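Local structure of beta-1,3-1,4-glucanase (Caldicellulosiruptor sp. F32, 5H4R) at residues G50-N55 / T96-V101; V136-H141 / L181-V186; Q169-F174 / G230-R235; Y236-G241 / R266-V271. The protein hydrolyses mixed-linkage beta-1,3-1,4-glucans such as lichenan, as a TIM-barrel enzyme of glycoside hydrolase family 5. The protein carries 1 engineered substitution. All coordinates share one frame; numbering follows the deposited sequence. Where two conformers were deposited one is given.

Contact 1 (G50-N55 / T96-V101). With BGC (beta-D-glucopyranose), chain B.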
loop_
_atom_site.group_PDB
_atom_site.type_symbol
_atom_site.label_atom_id
_atom_site.label_comp_id
_atom_site.label_asym_id
_atom_site.label_seq_id
_atom_site.Cartn_x
_atom_site.Cartn_y
_atom_site.Cartn_z
ATOM N N GLY A 50 -2.238 -9.527 -2.222
ATOM C CA GLY A 50 -3.185 -8.441 -2.296
ATOM C C GLY A 50 -3.287 -7.812 -3.667
ATOM O O GLY A 50 -2.388 -7.908 -4.509
ATOM N N TRP A 51 -4.407 -7.131 -3.859
ATOM C CA TRP A 51 -4.717 -6.390 -5.077
ATOM C C TRP A 51 -5.172 -5.008 -4.652
ATOM O O TRP A 51 -6.067 -4.894 -3.815
ATOM C CB TRP A 51 -5.802 -7.124 -5.842
ATOM C CG TRP A 51 -6.227 -6.554 -7.154
ATOM C CD1 TRP A 51 -5.692 -6.832 -8.384
ATOM C CD2 TRP A 51 -7.336 -5.664 -7.391
ATOM N NE1 TRP A 51 -6.386 -6.151 -9.372
ATOM C CE2 TRP A 51 -7.393 -5.426 -8.790
ATOM C CE3 TRP A 51 -8.273 -5.040 -6.565
ATOM C CZ2 TRP A 51 -8.345 -4.588 -9.367
ATOM C CZ3 TRP A 51 -9.220 -4.215 -7.139
ATOM C CH2 TRP A 51 -9.254 -3.998 -8.531
ATOM N N ASN A 52 -4.513 -3.970 -5.173
ATOM C CA ASN A 52 -4.906 -2.597 -4.912
ATOM C C ASN A 52 -5.990 -2.155 -5.885
ATOM O O ASN A 52 -5.840 -2.310 -7.097
ATOM C CB ASN A 52 -3.717 -1.656 -5.087
ATOM C CG ASN A 52 -2.801 -1.563 -3.873
ATOM O OD1 ASN A 52 -2.987 -0.709 -3.011
ATOM N ND2 ASN A 52 -1.738 -2.369 -3.862
ATOM N N LEU A 53 -7.057 -1.582 -5.342
ATOM C CA LEU A 53 -8.057 -0.813 -6.089
ATOM C C LEU A 53 -7.453 0.564 -6.398
ATOM O O LEU A 53 -7.812 1.598 -5.833
ATOM C CB LEU A 53 -9.332 -0.723 -5.266
ATOM C CG LEU A 53 -10.551 -0.149 -5.992
ATOM C CD1 LEU A 53 -11.025 -1.080 -7.084
ATOM C CD2 LEU A 53 -11.637 0.127 -4.985
ATOM N N GLY A 54 -6.458 0.554 -7.285
ATOM C CA GLY A 54 -5.689 1.745 -7.538
ATOM C C GLY A 54 -6.396 2.746 -8.433
ATOM O O GLY A 54 -7.246 2.414 -9.265
ATOM N N ASN A 55 -5.997 4.009 -8.286
ATOM C CA ASN A 55 -6.555 5.115 -9.072
ATOM C C ASN A 55 -8.082 5.168 -8.984
ATOM O O ASN A 55 -8.767 5.538 -9.943
ATOM C CB ASN A 55 -6.095 5.038 -10.527
ATOM C CG ASN A 55 -4.693 5.636 -10.724
ATOM O OD1 ASN A 55 -3.998 5.968 -9.767
ATOM N ND2 ASN A 55 -4.292 5.787 -11.977
ATOM N N THR A 96 -6.476 -10.340 -0.211
ATOM C CA THR A 96 -6.398 -9.012 0.377
ATOM C C THR A 96 -6.735 -8.000 -0.700
ATOM O O THR A 96 -6.289 -8.137 -1.838
ATOM C CB THR A 96 -4.991 -8.723 0.947
ATOM O OG1 THR A 96 -4.719 -9.617 2.027
ATOM C CG2 THR A 96 -4.901 -7.321 1.489
ATOM N N ILE A 97 -7.535 -6.998 -0.347
ATOM C CA ILE A 97 -7.776 -5.840 -1.201
ATOM C C ILE A 97 -7.316 -4.611 -0.440
ATOM O O ILE A 97 -7.720 -4.398 0.710
ATOM C CB ILE A 97 -9.255 -5.694 -1.603
ATOM C CG1 ILE A 97 -9.428 -4.447 -2.476
ATOM C CG2 ILE A 97 -10.129 -5.621 -0.393
ATOM C CD1 ILE A 97 -10.641 -4.494 -3.324
ATOM N N ARG A 98 -6.454 -3.820 -1.062
ATOM C CA ARG A 98 -6.089 -2.533 -0.517
ATOM C C ARG A 98 -6.916 -1.471 -1.228
ATOM O O ARG A 98 -6.970 -1.442 -2.466
ATOM C CB ARG A 98 -4.591 -2.263 -0.662
ATOM C CG ARG A 98 -4.150 -0.920 -0.083
ATOM C CD ARG A 98 -2.649 -0.959 0.226
ATOM N NE ARG A 98 -2.024 0.286 0.687
ATOM C CZ ARG A 98 -1.514 1.217 -0.122
ATOM N NH1 ARG A 98 -1.669 1.131 -1.436
ATOM N NH2 ARG A 98 -0.874 2.270 0.390
ATOM N N ILE A 99 -7.602 -0.650 -0.429
ATOM C CA ILE A 99 -8.481 0.402 -0.913
ATOM C C ILE A 99 -7.879 1.734 -0.497
ATOM O O ILE A 99 -8.184 2.255 0.590
ATOM C CB ILE A 99 -9.904 0.228 -0.367
ATOM C CG1 ILE A 99 -10.473 -1.128 -0.780
ATOM C CG2 ILE A 99 -10.804 1.365 -0.909
ATOM C CD1 ILE A 99 -11.802 -1.487 -0.035
ATOM N N PRO A 100 -6.971 2.285 -1.296
ATOM C CA PRO A 100 -6.399 3.594 -0.957
ATOM C C PRO A 100 -7.450 4.675 -1.108
ATOM O O PRO A 100 -8.241 4.670 -2.061
ATOM C CB PRO A 100 -5.263 3.752 -1.971
ATOM C CG PRO A 100 -5.690 2.919 -3.150
ATOM C CD PRO A 100 -6.431 1.746 -2.554
ATOM N N VAL A 101 -7.466 5.613 -0.160
ATOM C CA VAL A 101 -8.469 6.674 -0.167
ATOM C C VAL A 101 -7.777 8.018 0.016
ATOM O O VAL A 101 -7.070 8.228 1.008
ATOM C CB VAL A 101 -9.528 6.492 0.930
ATOM C CG1 VAL A 101 -10.560 7.604 0.812
ATOM C CG2 VAL A 101 -10.187 5.122 0.804
HETATM C C2 BGC B . -0.660 5.764 -10.508
HETATM C C3 BGC B . -0.655 6.824 -11.600
HETATM C C4 BGC B . -1.165 8.143 -11.024
HETATM C C5 BGC B . -0.364 8.518 -9.774
HETATM C C6 BGC B . -0.908 9.761 -9.087
HETATM C C1 BGC B . 0.172 6.261 -9.338
HETATM O O2 BGC B . -0.115 4.548 -11.036
HETATM O O3 BGC B . -1.514 6.352 -12.648
HETATM O O4 BGC B . -0.911 9.157 -12.009
HETATM O O5 BGC B . -0.414 7.466 -8.843
HETATM O O6 BGC B . 0.034 10.195 -8.080
HETATM O O HOH W 1 -9.384 3.014 -3.982
#
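The amide oxygen OD1 of N52 takes a hydrogen bond from the guanidinium of R98, NH1 to OD1 at 2.8 Å, with the oxygen in the guanidinium plane and the donor tilted 25° from the amide carbonyl plane. The two side chains run alongside each other on one face of the sheet, amide and guanidinium planes 81° apart, and the aliphatic part of R98 passes close by, its CG 3.2 Å from OD1. R98 carries CG anti to its own N (chi1 -179°) and stays extended to NE, which brings the head level with the amide. The same guanidinium forms salt bridges to E184 and E326, and E326 belongs to the glycan pocket. On the other face CD1 of I97 meets the edge of the W51 indole, 4.1 Å from CE3. Parallel backbone pairing joins the strands, with R98 N bonded to W51 O at 3.0 Å and L53 N to R98 O at 2.9 Å. Past the strand end, N55 ND2 donates to O3 of a bound glucose at 2.9 Å. In the barrel, strand 50-53 lies between 96-99 and 356-361, bonded through its backbone to both, while L53, I97 and I99 pack outward on helix 116-131.

Contact 2 (V136-H141 / L181-V186); sequences VIINIH and LIFEAV. With BGC (beta-D-glucopyranose), chain C.
Three backbone hydrogen bonds pair strand 136-139 with strand 181-184 in parallel: I182 N to V136 O at 2.7 Å, I138 N to I182 O at 3.1 Å and E184 N to I138 O at 2.9 Å. Apolar contacts divide between the two faces. On one, CD1 of L181 rests 3.8 Å from V136 CG1, and I138 lies alongside F183, its CG1 3.9 Å from ring atom CD1; I138 and F183 also pack against helix 156-173. On the other, I137 crosses I182 inside the barrel. The polar contacts also lie on the inner face, where N139 ND2 donates to E184 OE2 at 3.1 Å. The carboxylate is met from above its plane, but the bond lies in the amide plane of N139. Having CG between its backbone N and carbonyl carbon (chi1 73°), N139 can turn ND2 toward H141 as well, reaching ND1 at 3.0 Å in the imidazole plane. N139 OD1 is held by the backbone N of V101, and E184 OE2 by R98. Gripped in this way, N139 probably fixes the rotation of the imidazole, so that H141 NE2 faces O3 of a bound glucose, with which it shares a hydrogen bond of 3.0 Å.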
loop_
_atom_site.group_PDB
_atom_site.type_symbol
_atom_site.label_atom_id
_atom_site.label_comp_id
_atom_site.label_asym_id
_atom_site.label_seq_id
_atom_site.Cartn_x
_atom_site.Cartn_y
_atom_site.Cartn_z
ATOM N N VAL A 136 -8.820 -6.430 4.185
ATOM C CA VAL A 136 -9.043 -5.129 3.572
ATOM C C VAL A 136 -8.150 -4.120 4.266
ATOM O O VAL A 136 -8.111 -4.081 5.501
ATOM C CB VAL A 136 -10.509 -4.675 3.688
ATOM C CG1 VAL A 136 -10.708 -3.308 3.045
ATOM C CG2 VAL A 136 -11.432 -5.695 3.053
ATOM N N ILE A 137 -7.424 -3.321 3.475
ATOM C CA ILE A 137 -6.603 -2.219 3.974
ATOM C C ILE A 137 -7.187 -0.905 3.469
ATOM O O ILE A 137 -7.396 -0.738 2.264
ATOM C CB ILE A 137 -5.137 -2.346 3.516
ATOM C CG1 ILE A 137 -4.513 -3.666 3.983
ATOM C CG2 ILE A 137 -4.356 -1.137 3.987
ATOM C CD1 ILE A 137 -3.247 -4.034 3.220
ATOM N N ILE A 138 -7.440 0.038 4.391
ATOM C CA ILE A 138 -7.842 1.396 4.014
ATOM C C ILE A 138 -6.834 2.373 4.621
ATOM O O ILE A 138 -6.238 2.093 5.665
ATOM C CB ILE A 138 -9.282 1.747 4.464
ATOM C CG1 ILE A 138 -9.469 1.590 5.962
ATOM C CG2 ILE A 138 -10.289 0.880 3.726
ATOM C CD1 ILE A 138 -10.884 2.017 6.462
ATOM N N ASN A 139 -6.627 3.514 3.958
ATOM C CA ASN A 139 -5.544 4.411 4.376
ATOM C C ASN A 139 -5.939 5.874 4.182
ATOM O O ASN A 139 -7.091 6.199 3.865
ATOM C CB ASN A 139 -4.257 4.094 3.594
ATOM C CG ASN A 139 -4.304 4.552 2.138
ATOM O OD1 ASN A 139 -5.283 5.115 1.647
ATOM N ND2 ASN A 139 -3.201 4.323 1.437
ATOM N N ILE A 140 -4.962 6.756 4.432
ATOM C CA ILE A 140 -4.901 8.123 3.897
ATOM C C ILE A 140 -3.898 8.123 2.742
ATOM O O ILE A 140 -2.735 7.750 2.942
ATOM C CB ILE A 140 -4.461 9.117 4.991
ATOM C CG1 ILE A 140 -5.492 9.224 6.121
ATOM C CG2 ILE A 140 -4.113 10.504 4.383
ATOM C CD1 ILE A 140 -5.098 10.129 7.267
ATOM N N HIS A 141 -4.315 8.536 1.526
ATOM C CA HIS A 141 -3.461 8.369 0.360
ATOM C C HIS A 141 -2.912 9.716 -0.093
ATOM O O HIS A 141 -1.950 10.222 0.524
ATOM C CB HIS A 141 -4.218 7.580 -0.714
ATOM C CG HIS A 141 -3.313 6.824 -1.620
ATOM N ND1 HIS A 141 -2.723 5.625 -1.258
ATOM C CD2 HIS A 141 -2.864 7.113 -2.868
ATOM C CE1 HIS A 141 -1.975 5.201 -2.261
ATOM N NE2 HIS A 141 -2.052 6.079 -3.251
ATOM N N LEU A 181 -10.234 -6.304 8.595
ATOM C CA LEU A 181 -10.043 -4.907 8.227
ATOM C C LEU A 181 -8.842 -4.319 8.967
ATOM O O LEU A 181 -8.763 -4.381 10.203
ATOM C CB LEU A 181 -11.297 -4.090 8.536
ATOM C CG LEU A 181 -11.212 -2.610 8.200
ATOM C CD1 LEU A 181 -11.004 -2.396 6.721
ATOM C CD2 LEU A 181 -12.469 -1.884 8.678
ATOM N N ILE A 182 -7.927 -3.754 8.186
ATOM C CA ILE A 182 -6.639 -3.217 8.619
ATOM C C ILE A 182 -6.623 -1.728 8.289
ATOM O O ILE A 182 -7.020 -1.335 7.186
ATOM C CB ILE A 182 -5.489 -3.947 7.894
ATOM C CG1 ILE A 182 -5.557 -5.447 8.192
ATOM C CG2 ILE A 182 -4.120 -3.356 8.254
ATOM C CD1 ILE A 182 -4.862 -6.291 7.138
ATOM N N PHE A 183 -6.158 -0.893 9.233
ATOM C CA PHE A 183 -5.992 0.537 8.980
ATOM C C PHE A 183 -4.518 0.825 8.739
ATOM O O PHE A 183 -3.665 0.405 9.533
ATOM C CB PHE A 183 -6.449 1.407 10.156
ATOM C CG PHE A 183 -7.896 1.241 10.555
ATOM C CD1 PHE A 183 -8.845 0.751 9.676
ATOM C CD2 PHE A 183 -8.295 1.597 11.830
ATOM C CE1 PHE A 183 -10.178 0.634 10.071
ATOM C CE2 PHE A 183 -9.619 1.495 12.213
ATOM C CZ PHE A 183 -10.557 1.007 11.335
ATOM N N GLU A 184 -4.243 1.614 7.712
ATOM C CA GLU A 184 -2.891 2.041 7.345
ATOM C C GLU A 184 -2.797 3.552 7.506
ATOM O O GLU A 184 -3.516 4.282 6.822
ATOM C CB GLU A 184 -2.591 1.626 5.891
ATOM C CG GLU A 184 -1.268 2.148 5.340
ATOM C CD GLU A 184 -1.152 1.947 3.835
ATOM O OE1 GLU A 184 -1.291 0.789 3.385
ATOM O OE2 GLU A 184 -0.985 2.955 3.086
ATOM N N ALA A 185 -1.885 4.018 8.369
ATOM C CA ALA A 185 -1.899 5.399 8.844
ATOM C C ALA A 185 -1.971 6.396 7.704
ATOM O O ALA A 185 -2.751 7.358 7.729
ATOM C CB ALA A 185 -0.644 5.653 9.670
ATOM N N VAL A 186 -1.088 6.210 6.729
ATOM C CA VAL A 186 -0.882 7.159 5.649
ATOM C C VAL A 186 -0.056 6.395 4.631
ATOM O O VAL A 186 0.627 5.423 4.984
ATOM C CB VAL A 186 -0.157 8.434 6.165
ATOM C CG1 VAL A 186 1.194 8.124 6.753
ATOM C CG2 VAL A 186 -0.035 9.476 5.061
HETATM C C2 BGC C . 1.602 5.616 -4.954
HETATM C C3 BGC C . 0.520 5.280 -5.964
HETATM C C4 BGC C . 1.148 5.382 -7.343
HETATM C C5 BGC C . 2.070 4.169 -7.449
HETATM C C6 BGC C . 2.803 4.117 -8.795
HETATM C C1 BGC C . 3.007 5.137 -5.362
HETATM O O2 BGC C . 1.224 5.121 -3.653
HETATM O O3 BGC C . -0.527 6.230 -5.795
HETATM O O4 BGC C . 0.110 5.290 -8.314
HETATM O O5 BGC C . 3.028 4.144 -6.390
HETATM O O6 BGC C . 3.468 5.341 -9.124
#

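Contact 3 (Q169-F174 / G230-R235); sequences QVATRF and GNNVSR
The flat amide of N232 meets A171 O at its nitrogen and the R235 guanidinium at its oxygen. ND2 donates to A171 O at 2.8 Å; A171 O lies close to the amide plane of N232, whereas ND2 stands 61° out of the A171 carbonyl plane. OD1 is gripped side-on by two nitrogens of R235, NE at 2.9 Å and NH2 at 3.0 Å, and so lies at the guanidinium edge. The backbone O of N231 sits over one guanidinium face, offset toward the rim. The ring of F174 has CG of R173 on one face, 4.0 Å above the plane, and the F174 side chain touches L181 and helix 116-131. CB of A171 comes within 3.6 Å of N232 ND2. The bond to A171 joins the C-terminal end of helix 156-173 to the short 3-10 turn 231-233, which follows helix 205-226 and leads into strand 237-240, at the periphery of the TIM barrel. A bend at chi3 (-42°) folds R235 back, so that NE and NH2 both face the asparagine. NH2 also approaches F174 O, but at a poor angle for a bond, and donates instead to Y177 O. ND2 of N232 has a second partner in T228 OG1, and F183 of strand 181-184 packs against both N232 and R235.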
loop_
_atom_site.group_PDB
_atom_site.type_symbol
_atom_site.label_atom_id
_atom_site.label_comp_id
_atom_site.label_asym_id
_atom_site.label_seq_id
_atom_site.Cartn_x
_atom_site.Cartn_y
_atom_site.Cartn_z
ATOM N N GLN A 169 -12.909 9.733 12.644
ATOM C CA GLN A 169 -14.119 9.539 11.858
ATOM C C GLN A 169 -14.127 8.178 11.193
ATOM O O GLN A 169 -15.138 7.469 11.234
ATOM C CB GLN A 169 -14.265 10.634 10.811
ATOM C CG GLN A 169 -14.567 11.978 11.405
ATOM C CD GLN A 169 -14.554 13.060 10.371
ATOM O OE1 GLN A 169 -15.533 13.242 9.625
ATOM N NE2 GLN A 169 -13.462 13.813 10.322
ATOM N N VAL A 170 -13.020 7.805 10.546
ATOM C CA VAL A 170 -12.978 6.531 9.835
ATOM C C VAL A 170 -13.010 5.369 10.822
ATOM O O VAL A 170 -13.769 4.403 10.652
ATOM C CB VAL A 170 -11.749 6.475 8.913
ATOM C CG1 VAL A 170 -11.618 5.098 8.265
ATOM C CG2 VAL A 170 -11.858 7.594 7.863
ATOM N N ALA A 171 -12.180 5.422 11.864
ATOM C CA ALA A 171 -12.154 4.316 12.813
ATOM C C ALA A 171 -13.510 4.140 13.479
ATOM O O ALA A 171 -13.957 3.009 13.717
ATOM C CB ALA A 171 -11.068 4.533 13.865
ATOM N N THR A 172 -14.193 5.247 13.783
ATOM C CA THR A 172 -15.502 5.127 14.413
ATOM C C THR A 172 -16.490 4.435 13.478
ATOM O O THR A 172 -17.257 3.563 13.903
ATOM C CB THR A 172 -16.021 6.512 14.848
ATOM O OG1 THR A 172 -15.175 7.045 15.872
ATOM C CG2 THR A 172 -17.429 6.403 15.417
ATOM N N ARG A 173 -16.486 4.796 12.196
ATOM C CA ARG A 173 -17.417 4.177 11.260
ATOM C C ARG A 173 -17.215 2.670 11.212
ATOM O O ARG A 173 -18.185 1.916 11.118
ATOM C CB ARG A 173 -17.232 4.788 9.869
ATOM C CG ARG A 173 -18.097 4.180 8.757
ATOM C CD ARG A 173 -19.577 4.425 9.010
ATOM N NE ARG A 173 -19.966 5.818 8.757
ATOM C CZ ARG A 173 -20.435 6.266 7.595
ATOM N NH1 ARG A 173 -20.591 5.441 6.579
ATOM N NH2 ARG A 173 -20.787 7.532 7.458
ATOM N N PHE A 174 -15.954 2.223 11.235
ATOM C CA PHE A 174 -15.599 0.830 10.993
ATOM C C PHE A 174 -15.285 0.074 12.281
ATOM O O PHE A 174 -14.716 -1.021 12.216
ATOM C CB PHE A 174 -14.414 0.749 10.023
ATOM C CG PHE A 174 -14.757 1.130 8.612
ATOM C CD1 PHE A 174 -15.394 0.242 7.759
ATOM C CD2 PHE A 174 -14.444 2.396 8.134
ATOM C CE1 PHE A 174 -15.695 0.599 6.453
ATOM C CE2 PHE A 174 -14.743 2.752 6.841
ATOM C CZ PHE A 174 -15.387 1.877 6.006
ATOM N N GLY A 230 -14.363 -0.697 20.737
ATOM C CA GLY A 230 -14.771 -1.822 19.911
ATOM C C GLY A 230 -13.590 -2.656 19.462
ATOM O O GLY A 230 -12.608 -2.856 20.187
ATOM N N ASN A 231 -13.658 -3.133 18.224
ATOM C CA ASN A 231 -12.547 -3.922 17.714
ATOM C C ASN A 231 -11.335 -3.068 17.357
ATOM O O ASN A 231 -10.283 -3.627 17.029
ATOM C CB ASN A 231 -12.972 -4.742 16.495
ATOM C CG ASN A 231 -12.033 -5.905 16.238
ATOM O OD1 ASN A 231 -11.622 -6.592 17.171
ATOM N ND2 ASN A 231 -11.670 -6.118 14.978
ATOM N N ASN A 232 -11.455 -1.742 17.394
ATOM C CA ASN A 232 -10.290 -0.907 17.119
ATOM C C ASN A 232 -9.251 -0.981 18.225
ATOM O O ASN A 232 -8.116 -0.530 18.008
ATOM C CB ASN A 232 -10.693 0.555 16.892
ATOM C CG ASN A 232 -11.574 0.743 15.669
ATOM O OD1 ASN A 232 -11.517 -0.034 14.723
ATOM N ND2 ASN A 232 -12.396 1.786 15.692
ATOM N N VAL A 233 -9.588 -1.549 19.387
ATOM C CA VAL A 233 -8.600 -1.669 20.460
ATOM C C VAL A 233 -7.513 -2.677 20.122
ATOM O O VAL A 233 -6.397 -2.567 20.653
ATOM C CB VAL A 233 -9.271 -2.045 21.792
ATOM C CG1 VAL A 233 -10.308 -1.019 22.173
ATOM C CG2 VAL A 233 -9.884 -3.439 21.731
ATOM N N SER A 234 -7.785 -3.644 19.228
ATOM C CA SER A 234 -6.843 -4.726 18.943
ATOM C C SER A 234 -6.601 -4.979 17.454
ATOM O O SER A 234 -5.800 -5.859 17.115
ATOM C CB SER A 234 -7.347 -6.022 19.585
ATOM O OG SER A 234 -8.697 -6.233 19.210
ATOM N N ARG A 235 -7.307 -4.276 16.575
ATOM C CA ARG A 235 -7.125 -4.388 15.133
ATOM C C ARG A 235 -5.663 -4.193 14.750
ATOM O O ARG A 235 -4.946 -3.400 15.365
ATOM C CB ARG A 235 -8.000 -3.303 14.478
ATOM C CG ARG A 235 -7.935 -3.153 13.012
ATOM C CD ARG A 235 -8.853 -2.047 12.506
ATOM N NE ARG A 235 -10.170 -1.992 13.127
ATOM C CZ ARG A 235 -11.141 -2.873 12.932
ATOM N NH1 ARG A 235 -10.936 -3.934 12.164
ATOM N NH2 ARG A 235 -12.294 -2.741 13.569
#

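Contact 4 (Y236-G241 / R266-V271)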
loop_
_atom_site.group_PDB
_atom_site.type_symbol
_atom_site.label_atom_id
_atom_site.label_comp_id
_atom_site.label_asym_id
_atom_site.label_seq_id
_atom_site.Cartn_x
_atom_site.Cartn_y
_atom_site.Cartn_z
ATOM N N TYR A 236 -5.222 -4.896 13.707
ATOM C CA TYR A 236 -3.889 -4.643 13.164
ATOM C C TYR A 236 -3.855 -3.305 12.443
ATOM O O TYR A 236 -4.793 -2.943 11.729
ATOM C CB TYR A 236 -3.466 -5.756 12.201
ATOM C CG TYR A 236 -3.090 -7.049 12.879
ATOM C CD1 TYR A 236 -4.056 -8.014 13.162
ATOM C CD2 TYR A 236 -1.772 -7.319 13.239
ATOM C CE1 TYR A 236 -3.727 -9.205 13.771
ATOM C CE2 TYR A 236 -1.434 -8.508 13.869
ATOM C CZ TYR A 236 -2.419 -9.445 14.135
ATOM O OH TYR A 236 -2.115 -10.629 14.761
ATOM N N LEU A 237 -2.736 -2.592 12.601
ATOM C CA LEU A 237 -2.528 -1.258 12.061
ATOM C C LEU A 237 -1.192 -1.231 11.339
ATOM O O LEU A 237 -0.195 -1.722 11.868
ATOM C CB LEU A 237 -2.515 -0.223 13.160
ATOM C CG LEU A 237 -3.644 -0.240 14.168
ATOM C CD1 LEU A 237 -3.390 0.778 15.276
ATOM C CD2 LEU A 237 -4.961 0.046 13.459
ATOM N N MET A 238 -1.172 -0.637 10.150
ATOM C CA MET A 238 0.036 -0.520 9.349
ATOM C C MET A 238 0.590 0.892 9.447
ATOM O O MET A 238 -0.172 1.857 9.374
ATOM C CB MET A 238 -0.262 -0.873 7.885
ATOM C CG MET A 238 -0.460 -2.359 7.621
ATOM S SD MET A 238 -1.124 -2.726 5.964
ATOM C CE MET A 238 0.199 -2.112 4.897
ATOM N N VAL A 239 1.919 1.006 9.591
ATOM C CA VAL A 239 2.557 2.317 9.627
ATOM C C VAL A 239 3.761 2.303 8.703
ATOM O O VAL A 239 4.541 1.336 8.711
ATOM C CB VAL A 239 2.999 2.725 11.038
ATOM C CG1 VAL A 239 1.778 2.942 11.923
ATOM C CG2 VAL A 239 3.948 1.698 11.622
ATOM N N PRO A 240 3.939 3.361 7.912
ATOM C CA PRO A 240 5.138 3.490 7.075
ATOM C C PRO A 240 6.180 4.382 7.719
ATOM O O PRO A 240 5.863 5.145 8.641
ATOM C CB PRO A 240 4.578 4.164 5.810
ATOM C CG PRO A 240 3.604 5.099 6.374
ATOM C CD PRO A 240 2.961 4.402 7.556
ATOM N N GLY A 241 7.389 4.352 7.150
ATOM C CA GLY A 241 8.354 5.415 7.303
ATOM C C GLY A 241 8.313 6.384 6.126
ATOM O O GLY A 241 7.403 6.374 5.299
ATOM N N ARG A 266 0.639 -5.814 17.257
ATOM C CA ARG A 266 -0.462 -5.538 16.346
ATOM C C ARG A 266 -0.125 -4.406 15.383
ATOM O O ARG A 266 -1.015 -3.922 14.688
ATOM C CB ARG A 266 -1.751 -5.220 17.139
ATOM C CG ARG A 266 -2.332 -6.410 17.917
ATOM C CD ARG A 266 -2.931 -7.442 16.964
ATOM N NE ARG A 266 -3.329 -8.718 17.562
ATOM C CZ ARG A 266 -4.557 -9.222 17.570
ATOM N NH1 ARG A 266 -5.593 -8.574 17.048
ATOM N NH2 ARG A 266 -4.750 -10.405 18.113
ATOM N N ILE A 267 1.142 -3.980 15.325
ATOM C CA ILE A 267 1.592 -2.945 14.397
ATOM C C ILE A 267 2.390 -3.617 13.290
ATOM O O ILE A 267 3.356 -4.343 13.564
ATOM C CB ILE A 267 2.440 -1.863 15.095
ATOM C CG1 ILE A 267 1.701 -1.230 16.286
ATOM C CG2 ILE A 267 2.867 -0.809 14.081
ATOM C CD1 ILE A 267 0.426 -0.595 15.950
ATOM N N ILE A 268 1.983 -3.369 12.046
ATOM C CA ILE A 268 2.600 -3.940 10.851
ATOM C C ILE A 268 3.401 -2.843 10.170
ATOM O O ILE A 268 2.905 -1.725 10.004
ATOM C CB ILE A 268 1.536 -4.495 9.884
ATOM C CG1 ILE A 268 0.724 -5.623 10.548
ATOM C CG2 ILE A 268 2.177 -4.964 8.597
ATOM C CD1 ILE A 268 -0.431 -6.103 9.719
ATOM N N ILE A 269 4.627 -3.158 9.775
ATOM C CA ILE A 269 5.448 -2.206 9.026
ATOM C C ILE A 269 4.993 -2.213 7.574
ATOM O O ILE A 269 4.885 -3.279 6.964
ATOM C CB ILE A 269 6.933 -2.574 9.117
ATOM C CG1 ILE A 269 7.414 -2.676 10.556
ATOM C CG2 ILE A 269 7.799 -1.554 8.342
ATOM C CD1 ILE A 269 7.195 -1.467 11.379
ATOM N N SER A 270 4.711 -1.035 7.034
ATOM C CA SER A 270 4.283 -0.842 5.655
ATOM C C SER A 270 5.448 -0.346 4.811
ATOM O O SER A 270 6.089 0.650 5.161
ATOM C CB SER A 270 3.145 0.181 5.583
ATOM O OG SER A 270 2.830 0.491 4.241
ATOM N N VAL A 271 5.704 -1.020 3.687
ATOM C CA VAL A 271 6.677 -0.525 2.719
ATOM C C VAL A 271 6.086 -0.652 1.317
ATOM O O VAL A 271 5.256 -1.523 1.036
ATOM C CB VAL A 271 8.036 -1.263 2.764
ATOM C CG1 VAL A 271 8.622 -1.253 4.150
ATOM C CG2 VAL A 271 7.911 -2.663 2.270
HETATM O O HOH W 2 8.087 2.554 4.948
#
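Strands 237-240 and 267-271 are consecutive parallel strands of the TIM barrel, joined by a beta-alpha-beta connection through helix 247-250, and their segments cross at 42°. Four backbone hydrogen bonds hold them in register: L237 N to R266 O, I268 N to L237 O at 2.7 Å, V239 N to I268 O and S270 N to V239 O. Just ahead of the paired strands, R266 lies over the phenol ring of Y236. CD sits above the middle of the ring, 3.5 Å from its centroid, as a CH-pi contact, and the guanidinium continues flat over the rim near CE1 and CZ, its plane only 1° from that of the ring. A bend at chi2 (-71°) lays the arginine chain across the ring. NH1 of R266 is bonded to S234 O, which helps to fix the head, and F43 also stacks on Y236. On the face bearing M238, CG of M238 meets CB of I268 at 3.7 Å, and its bent chain carries CE to S270, 3.8 Å from OG. On the opposite face, CG2 of V239 touches CG2 of I267 at 3.7 Å, while L237 packs against helix 205-226. At the far end a water bridges G241 N, 2.9 Å away, and S270 O. The side-chain contacts between the strands are thus mainly apolar, the backbone bonds supplying the polar part; because the guanidinium lies parallel to the ring but offset toward its rim, cation-pi attraction probably adds to dispersion there.

Contacts 1, 2 and 4 are parallel strand pairings buried in the same barrel. Contact 3 is peripheral, its centre about 19 Å from the chain centre, and joins a helix end to a loop, although most of its touching residues are buried. Contacts 1 and 2 are neighbours through strands 96-99 and 135-139 and are tied by a salt bridge; both reach bound glucose and carry polar networks on the barrel interior. Contact 4 adjoins contact 2 through F183 and M238 backbone pairing but has mostly apolar side chains, its charged group lying ahead of the strands. Contact 3 buries far less surface and depends on one asparagine; it meets contact 2 at L181 and F183, and contact 4 at R266.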